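Local structure of AlkZ (Streptomyces sahachiroi, 5UUJ) at residues A[213-224]-A[257-268]. The protein belongs to the AlkZ-like family of DNA glycosylases, grouped with helix-turn-helix proteins. Numbering follows the deposited sequence.
Sequences KAYLGAYGPATI and VEGRKAFVLTEH
Ala222 and Phe263 form a single antiparallel, hydrogen-bonded bridge through their backbones. Ala222 N donates to Phe263 O at 3.0 Å, and Phe263 N returns a nearly straight bond to Ala222 O (2.8 Å, 170° at the hydrogen). Phe263 O also receives a CA-H...O contact from Pro221 CA at 3.2 Å, and Leu216 CD2 lies 3.5 Å from the same Phe263 O.

Apolar contacts spread along the strand from this bridge. The Pro221 ring, entered through a cis peptide bond, sets CB 3.8 Å from Ala262 CB, lies alongside Val264 and crosses Val257 at about a right angle; Val12 of helix 9-19 touches it as well. Helix 213-219 runs nearly perpendicular to the strand (98°). With CG anti to its own carbonyl carbon (chi1 -66°), Leu265 brings that atom to 4.0 Å from Leu216 CB, while its CD2 meets the aliphatic stem of Lys213. Beyond the bridge, Ile224 CG1 approaches the Phe263 ring obliquely.

A water links the helix to the strand end and the residues after it: it accepts from Leu265 N at 2.9 Å, hydrogen-bonds His268 ND1 at the ring edge, and bonds weakly to Leu216 O. At the exposed margin Lys213 NZ and Glu267 OE1 make a long salt bridge of 3.7 Å.

The order of helices 204-219, 224-232 and 238-248 and hairpin 252-257/260-265 is consistent with a winged helix. Two backbone bonds tie the link between the first two of these helices to strand 260-265, whose other edge pairs with strand 252-257, and largely buried apolar side chains pack helix 213-219 against it; the one charge pair is long and peripheral.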
ATOM      1  N   LYS A 213      -6.557   2.299  13.351  1.00 16.47           N
ATOM      2  CA  LYS A 213      -7.757   1.474  13.238  1.00 22.96           C
ATOM      3  C   LYS A 213      -7.803   0.746  11.902  1.00 19.72           C
ATOM      4  O   LYS A 213      -8.032  -0.463  11.849  1.00 19.25           O
ATOM      5  CB  LYS A 213      -9.024   2.321  13.386  1.00 23.15           C
ATOM      6  CG  LYS A 213      -9.720   2.191  14.729  1.00 28.13           C
ATOM      7  CD  LYS A 213     -11.158   2.711  14.677  1.00 32.08           C
ATOM      8  CE  LYS A 213     -12.047   1.829  13.800  1.00 36.14           C
ATOM      9  NZ  LYS A 213     -13.492   2.178  13.904  1.00 35.37           N
ATOM     10  N   ALA A 214      -7.597   1.497  10.825  1.00 14.55           N
ATOM     11  CA  ALA A 214      -7.626   0.938   9.480  1.00 16.24           C
ATOM     12  C   ALA A 214      -6.538  -0.119   9.305  1.00 16.63           C
ATOM     13  O   ALA A 214      -6.780  -1.177   8.725  1.00 15.22           O
ATOM     14  CB  ALA A 214      -7.464   2.040   8.443  1.00 15.51           C
ATOM     15  N   TYR A 215      -5.345   0.170   9.815  1.00 13.05           N
ATOM     16  CA  TYR A 215      -4.227  -0.756   9.691  1.00 14.78           C
ATOM     17  C   TYR A 215      -4.496  -2.072  10.422  1.00 13.89           C
ATOM     18  O   TYR A 215      -4.364  -3.151   9.843  1.00 14.59           O
ATOM     19  CB  TYR A 215      -2.938  -0.127  10.225  1.00 12.96           C
ATOM     20  CG  TYR A 215      -1.763  -1.073  10.149  1.00 12.25           C
ATOM     21  CD1 TYR A 215      -1.068  -1.252   8.959  1.00 11.92           C
ATOM     22  CD2 TYR A 215      -1.365  -1.803  11.257  1.00 12.59           C
ATOM     23  CE1 TYR A 215      -0.003  -2.129   8.881  1.00 11.99           C
ATOM     24  CE2 TYR A 215      -0.299  -2.681  11.190  1.00 12.58           C
ATOM     25  CZ  TYR A 215       0.375  -2.841   9.999  1.00 12.31           C
ATOM     26  OH  TYR A 215       1.432  -3.716   9.931  1.00 12.53           O
ATOM     27  N   LEU A 216      -4.870  -1.979  11.693  1.00 13.70           N
ATOM     28  CA  LEU A 216      -5.118  -3.168  12.506  1.00 14.29           C
ATOM     29  C   LEU A 216      -6.312  -3.966  11.990  1.00 14.79           C
ATOM     30  O   LEU A 216      -6.406  -5.172  12.218  1.00 15.22           O
ATOM     31  CB  LEU A 216      -5.351  -2.779  13.966  1.00 15.01           C
ATOM     32  CG  LEU A 216      -4.163  -2.174  14.718  1.00 16.35           C
ATOM     33  CD1 LEU A 216      -4.575  -1.834  16.138  1.00 15.87           C
ATOM     34  CD2 LEU A 216      -2.958  -3.112  14.721  1.00 14.53           C
ATOM     35  N   GLY A 217      -7.216  -3.288  11.290  1.00 14.85           N
ATOM     36  CA  GLY A 217      -8.402  -3.928  10.755  1.00 15.50           C
ATOM     37  C   GLY A 217      -8.115  -4.861   9.592  1.00 15.26           C
ATOM     38  O   GLY A 217      -8.977  -5.644   9.197  1.00 15.97           O
ATOM     39  N   ALA A 218      -6.907  -4.777   9.042  1.00 18.22           N
ATOM     40  CA  ALA A 218      -6.512  -5.620   7.917  1.00 18.14           C
ATOM     41  C   ALA A 218      -5.290  -6.474   8.246  1.00 14.31           C
ATOM     42  O   ALA A 218      -5.179  -7.608   7.775  1.00 14.80           O
ATOM     43  CB  ALA A 218      -6.232  -4.760   6.692  1.00 18.97           C
ATOM     44  N   TYR A 219      -4.380  -5.928   9.052  1.00 13.86           N
ATOM     45  CA  TYR A 219      -3.088  -6.565   9.300  1.00 13.79           C
ATOM     46  C   TYR A 219      -2.804  -6.809  10.782  1.00 14.06           C
ATOM     47  O   TYR A 219      -1.673  -7.125  11.159  1.00 14.04           O
ATOM     48  CB  TYR A 219      -1.968  -5.710   8.702  1.00 13.17           C
ATOM     49  CG  TYR A 219      -2.262  -5.234   7.300  1.00 13.45           C
ATOM     50  CD1 TYR A 219      -2.339  -6.131   6.239  1.00 13.39           C
ATOM     51  CD2 TYR A 219      -2.469  -3.889   7.037  1.00 13.42           C
ATOM     52  CE1 TYR A 219      -2.616  -5.697   4.958  1.00 13.36           C
ATOM     53  CE2 TYR A 219      -2.741  -3.447   5.757  1.00 12.40           C
ATOM     54  CZ  TYR A 219      -2.814  -4.353   4.724  1.00 12.82           C
ATOM     55  OH  TYR A 219      -3.092  -3.906   3.455  1.00 15.95           O
ATOM     56  N   GLY A 220      -3.826  -6.659  11.618  1.00 14.90           N
ATOM     57  CA  GLY A 220      -3.691  -6.949  13.032  1.00 16.04           C
ATOM     58  C   GLY A 220      -3.628  -8.447  13.280  1.00 15.64           C
ATOM     59  O   GLY A 220      -3.921  -9.231  12.381  1.00 15.85           O
ATOM     60  N   PRO A 221      -3.212  -8.858  14.490  1.00 16.11           N
ATOM     61  CA  PRO A 221      -2.645  -7.989  15.528  1.00 16.01           C
ATOM     62  C   PRO A 221      -1.248  -7.524  15.128  1.00 15.32           C
ATOM     63  O   PRO A 221      -0.609  -8.193  14.318  1.00 15.17           O
ATOM     64  CB  PRO A 221      -2.594  -8.891  16.770  1.00 16.93           C
ATOM     65  CG  PRO A 221      -3.465 -10.075  16.448  1.00 17.58           C
ATOM     66  CD  PRO A 221      -3.380 -10.240  14.968  1.00 17.01           C
ATOM     67  N   ALA A 222      -0.787  -6.403  15.675  1.00 15.13           N
ATOM     68  CA  ALA A 222       0.523  -5.874  15.315  1.00 14.92           C
ATOM     69  C   ALA A 222       1.108  -5.020  16.429  1.00 14.97           C
ATOM     70  O   ALA A 222       0.385  -4.525  17.294  1.00 15.43           O
ATOM     71  CB  ALA A 222       0.427  -5.068  14.031  1.00 13.94           C
ATOM     72  N   THR A 223       2.426  -4.859  16.400  1.00 14.92           N
ATOM     73  CA  THR A 223       3.122  -4.006  17.352  1.00 18.13           C
ATOM     74  C   THR A 223       3.209  -2.584  16.819  1.00 17.81           C
ATOM     75  O   THR A 223       2.930  -2.327  15.645  1.00 14.30           O
ATOM     76  CB  THR A 223       4.547  -4.508  17.636  1.00 17.45           C
ATOM     77  OG1 THR A 223       5.341  -4.382  16.448  1.00 17.71           O
ATOM     78  CG2 THR A 223       4.534  -5.961  18.093  1.00 19.66           C
ATOM     79  N   ILE A 224       3.607  -1.667  17.690  1.00 15.52           N
ATOM     80  CA  ILE A 224       3.845  -0.287  17.299  1.00 15.53           C
ATOM     81  C   ILE A 224       4.956  -0.217  16.257  1.00 21.45           C
ATOM     82  O   ILE A 224       4.858   0.537  15.289  1.00 19.27           O
ATOM     83  CB  ILE A 224       4.211   0.579  18.519  1.00 16.39           C
ATOM     84  CG1 ILE A 224       2.978   0.743  19.409  1.00 16.99           C
ATOM     85  CG2 ILE A 224       4.751   1.952  18.087  1.00 16.46           C
ATOM     86  CD1 ILE A 224       3.243   1.440  20.721  1.00 19.41           C
ATOM     87  N   VAL A 257       0.454 -13.588  20.683  1.00 19.89           N
ATOM     88  CA  VAL A 257       0.459 -14.459  19.514  1.00 19.34           C
ATOM     89  C   VAL A 257       1.705 -15.338  19.513  1.00 20.51           C
ATOM     90  O   VAL A 257       2.725 -14.992  18.915  1.00 23.20           O
ATOM     91  CB  VAL A 257       0.397 -13.654  18.201  1.00 19.65           C
ATOM     92  CG1 VAL A 257       0.136 -14.584  17.033  1.00 18.77           C
ATOM     93  CG2 VAL A 257      -0.694 -12.595  18.273  1.00 17.92           C
ATOM     94  N   GLU A 258       1.607 -16.480  20.190  1.00 22.07           N
ATOM     95  CA  GLU A 258       2.717 -17.422  20.309  1.00 25.31           C
ATOM     96  C   GLU A 258       4.007 -16.719  20.725  1.00 25.46           C
ATOM     97  O   GLU A 258       5.059 -16.919  20.119  1.00 28.43           O
ATOM     98  CB  GLU A 258       2.919 -18.177  18.992  1.00 25.45           C
ATOM     99  CG  GLU A 258       1.776 -19.135  18.664  1.00 31.42           C
ATOM    100  CD  GLU A 258       2.013 -19.939  17.397  1.00 27.96           C
ATOM    101  OE1 GLU A 258       3.084 -20.568  17.276  1.00 35.06           O
ATOM    102  OE2 GLU A 258       1.125 -19.941  16.521  1.00 21.48           O
ATOM    103  N   GLY A 259       3.909 -15.885  21.758  1.00 23.94           N
ATOM    104  CA  GLY A 259       5.068 -15.218  22.329  1.00 24.80           C
ATOM    105  C   GLY A 259       5.151 -13.733  22.023  1.00 23.79           C
ATOM    106  O   GLY A 259       5.784 -12.982  22.766  1.00 25.29           O
ATOM    107  N   ARG A 260       4.521 -13.305  20.934  1.00 23.47           N
ATOM    108  CA  ARG A 260       4.583 -11.906  20.523  1.00 21.64           C
ATOM    109  C   ARG A 260       3.394 -11.113  21.055  1.00 21.17           C
ATOM    110  O   ARG A 260       2.248 -11.359  20.675  1.00 21.30           O
ATOM    111  CB  ARG A 260       4.637 -11.793  18.996  1.00 20.52           C
ATOM    112  CG  ARG A 260       4.840 -10.364  18.495  1.00 24.26           C
ATOM    113  CD  ARG A 260       4.634 -10.247  16.989  1.00 24.53           C
ATOM    114  NE  ARG A 260       5.664 -10.953  16.232  1.00 26.03           N
ATOM    115  CZ  ARG A 260       5.735 -10.975  14.904  1.00 21.93           C
ATOM    116  NH1 ARG A 260       4.836 -10.329  14.175  1.00 25.36           N
ATOM    117  NH2 ARG A 260       6.708 -11.645  14.304  1.00 23.62           N
ATOM    118  N   LYS A 261       3.677 -10.155  21.932  1.00 24.20           N
ATOM    119  CA  LYS A 261       2.652  -9.240  22.411  1.00 23.95           C
ATOM    120  C   LYS A 261       2.353  -8.220  21.322  1.00 26.92           C
ATOM    121  O   LYS A 261       3.249  -7.519  20.854  1.00 26.63           O
ATOM    122  CB  LYS A 261       3.098  -8.541  23.695  1.00 25.22           C
ATOM    123  CG  LYS A 261       3.440  -9.490  24.833  1.00 34.22           C
ATOM    124  CD  LYS A 261       2.235 -10.326  25.257  1.00 38.45           C
ATOM    125  CE  LYS A 261       2.549 -11.196  26.470  1.00 36.44           C
ATOM    126  NZ  LYS A 261       2.939 -10.385  27.658  1.00 42.86           N
ATOM    127  N   ALA A 262       1.090  -8.157  20.915  1.00 18.66           N
ATOM    128  CA  ALA A 262       0.664  -7.267  19.844  1.00 17.73           C
ATOM    129  C   ALA A 262      -0.721  -6.706  20.139  1.00 17.75           C
ATOM    130  O   ALA A 262      -1.424  -7.205  21.016  1.00 20.05           O
ATOM    131  CB  ALA A 262       0.665  -8.001  18.516  1.00 16.99           C
ATOM    132  N   PHE A 263      -1.103  -5.668  19.402  1.00 23.31           N
ATOM    133  CA  PHE A 263      -2.399  -5.022  19.586  1.00 22.66           C
ATOM    134  C   PHE A 263      -3.388  -5.414  18.492  1.00 19.02           C
ATOM    135  O   PHE A 263      -3.056  -5.398  17.308  1.00 17.36           O
ATOM    136  CB  PHE A 263      -2.246  -3.497  19.601  1.00 19.15           C
ATOM    137  CG  PHE A 263      -1.445  -2.972  20.760  1.00 24.27           C
ATOM    138  CD1 PHE A 263      -1.934  -3.055  22.054  1.00 24.62           C
ATOM    139  CD2 PHE A 263      -0.212  -2.378  20.551  1.00 21.01           C
ATOM    140  CE1 PHE A 263      -1.203  -2.566  23.120  1.00 26.11           C
ATOM    141  CE2 PHE A 263       0.525  -1.884  21.614  1.00 28.23           C
ATOM    142  CZ  PHE A 263       0.030  -1.979  22.898  1.00 29.01           C
ATOM    143  N   VAL A 264      -4.602  -5.761  18.900  1.00 20.34           N
ATOM    144  CA  VAL A 264      -5.713  -5.931  17.971  1.00 20.30           C
ATOM    145  C   VAL A 264      -6.839  -5.000  18.413  1.00 18.07           C
ATOM    146  O   VAL A 264      -6.921  -4.646  19.588  1.00 18.98           O
ATOM    147  CB  VAL A 264      -6.211  -7.398  17.921  1.00 19.91           C
ATOM    148  CG1 VAL A 264      -6.974  -7.775  19.196  1.00 18.28           C
ATOM    149  CG2 VAL A 264      -7.080  -7.624  16.694  1.00 24.66           C
ATOM    150  N   LEU A 265      -7.688  -4.579  17.481  1.00 18.08           N
ATOM    151  CA  LEU A 265      -8.873  -3.812  17.855  1.00 19.19           C
ATOM    152  C   LEU A 265      -9.776  -4.677  18.724  1.00 20.08           C
ATOM    153  O   LEU A 265     -10.027  -5.841  18.409  1.00 19.78           O
ATOM    154  CB  LEU A 265      -9.637  -3.320  16.623  1.00 19.26           C
ATOM    155  CG  LEU A 265      -8.925  -2.290  15.743  1.00 19.25           C
ATOM    156  CD1 LEU A 265      -9.715  -2.046  14.469  1.00 19.06           C
ATOM    157  CD2 LEU A 265      -8.713  -0.982  16.495  1.00 19.51           C
ATOM    158  N   THR A 266     -10.255  -4.104  19.822  1.00 21.34           N
ATOM    159  CA  THR A 266     -11.107  -4.831  20.755  1.00 22.56           C
ATOM    160  C   THR A 266     -12.374  -5.331  20.062  1.00 23.00           C
ATOM    161  O   THR A 266     -12.889  -6.398  20.394  1.00 23.50           O
ATOM    162  CB  THR A 266     -11.484  -3.949  21.959  1.00 24.17           C
ATOM    163  OG1 THR A 266     -10.287  -3.503  22.610  1.00 23.87           O
ATOM    164  CG2 THR A 266     -12.353  -4.717  22.961  1.00 25.73           C
ATOM    165  N   GLU A 267     -12.863  -4.570  19.088  1.00 22.97           N
ATOM    166  CA  GLU A 267     -14.067  -4.953  18.357  1.00 23.73           C
ATOM    167  C   GLU A 267     -13.852  -6.209  17.503  1.00 22.44           C
ATOM    168  O   GLU A 267     -14.809  -6.789  17.002  1.00 22.98           O
ATOM    169  CB  GLU A 267     -14.545  -3.797  17.471  1.00 23.99           C
ATOM    170  CG  GLU A 267     -13.540  -3.352  16.415  1.00 24.01           C
ATOM    171  CD  GLU A 267     -14.113  -2.320  15.454  1.00 29.35           C
ATOM    172  OE1 GLU A 267     -13.443  -1.292  15.214  1.00 33.35           O
ATOM    173  OE2 GLU A 267     -15.228  -2.539  14.930  1.00 32.84           O
ATOM    174  N   HIS A 268     -12.596  -6.625  17.348  1.00 21.04           N
ATOM    175  CA  HIS A 268     -12.255  -7.803  16.550  1.00 20.05           C
ATOM    176  C   HIS A 268     -11.695  -8.949  17.397  1.00 19.90           C
ATOM    177  O   HIS A 268     -11.361 -10.009  16.867  1.00 19.25           O
ATOM    178  CB  HIS A 268     -11.234  -7.430  15.471  1.00 18.79           C
ATOM    179  CG  HIS A 268     -11.762  -6.488  14.437  1.00 19.03           C
ATOM    180  ND1 HIS A 268     -10.965  -5.566  13.795  1.00 18.48           N
ATOM    181  CD2 HIS A 268     -13.009  -6.329  13.930  1.00 19.98           C
ATOM    182  CE1 HIS A 268     -11.698  -4.877  12.937  1.00 19.09           C
ATOM    183  NE2 HIS A 268     -12.938  -5.320  13.000  1.00 20.01           N
TER
HETATM  184  O   HOH W   1      -8.104  -5.345  14.686  1.00 12.74           O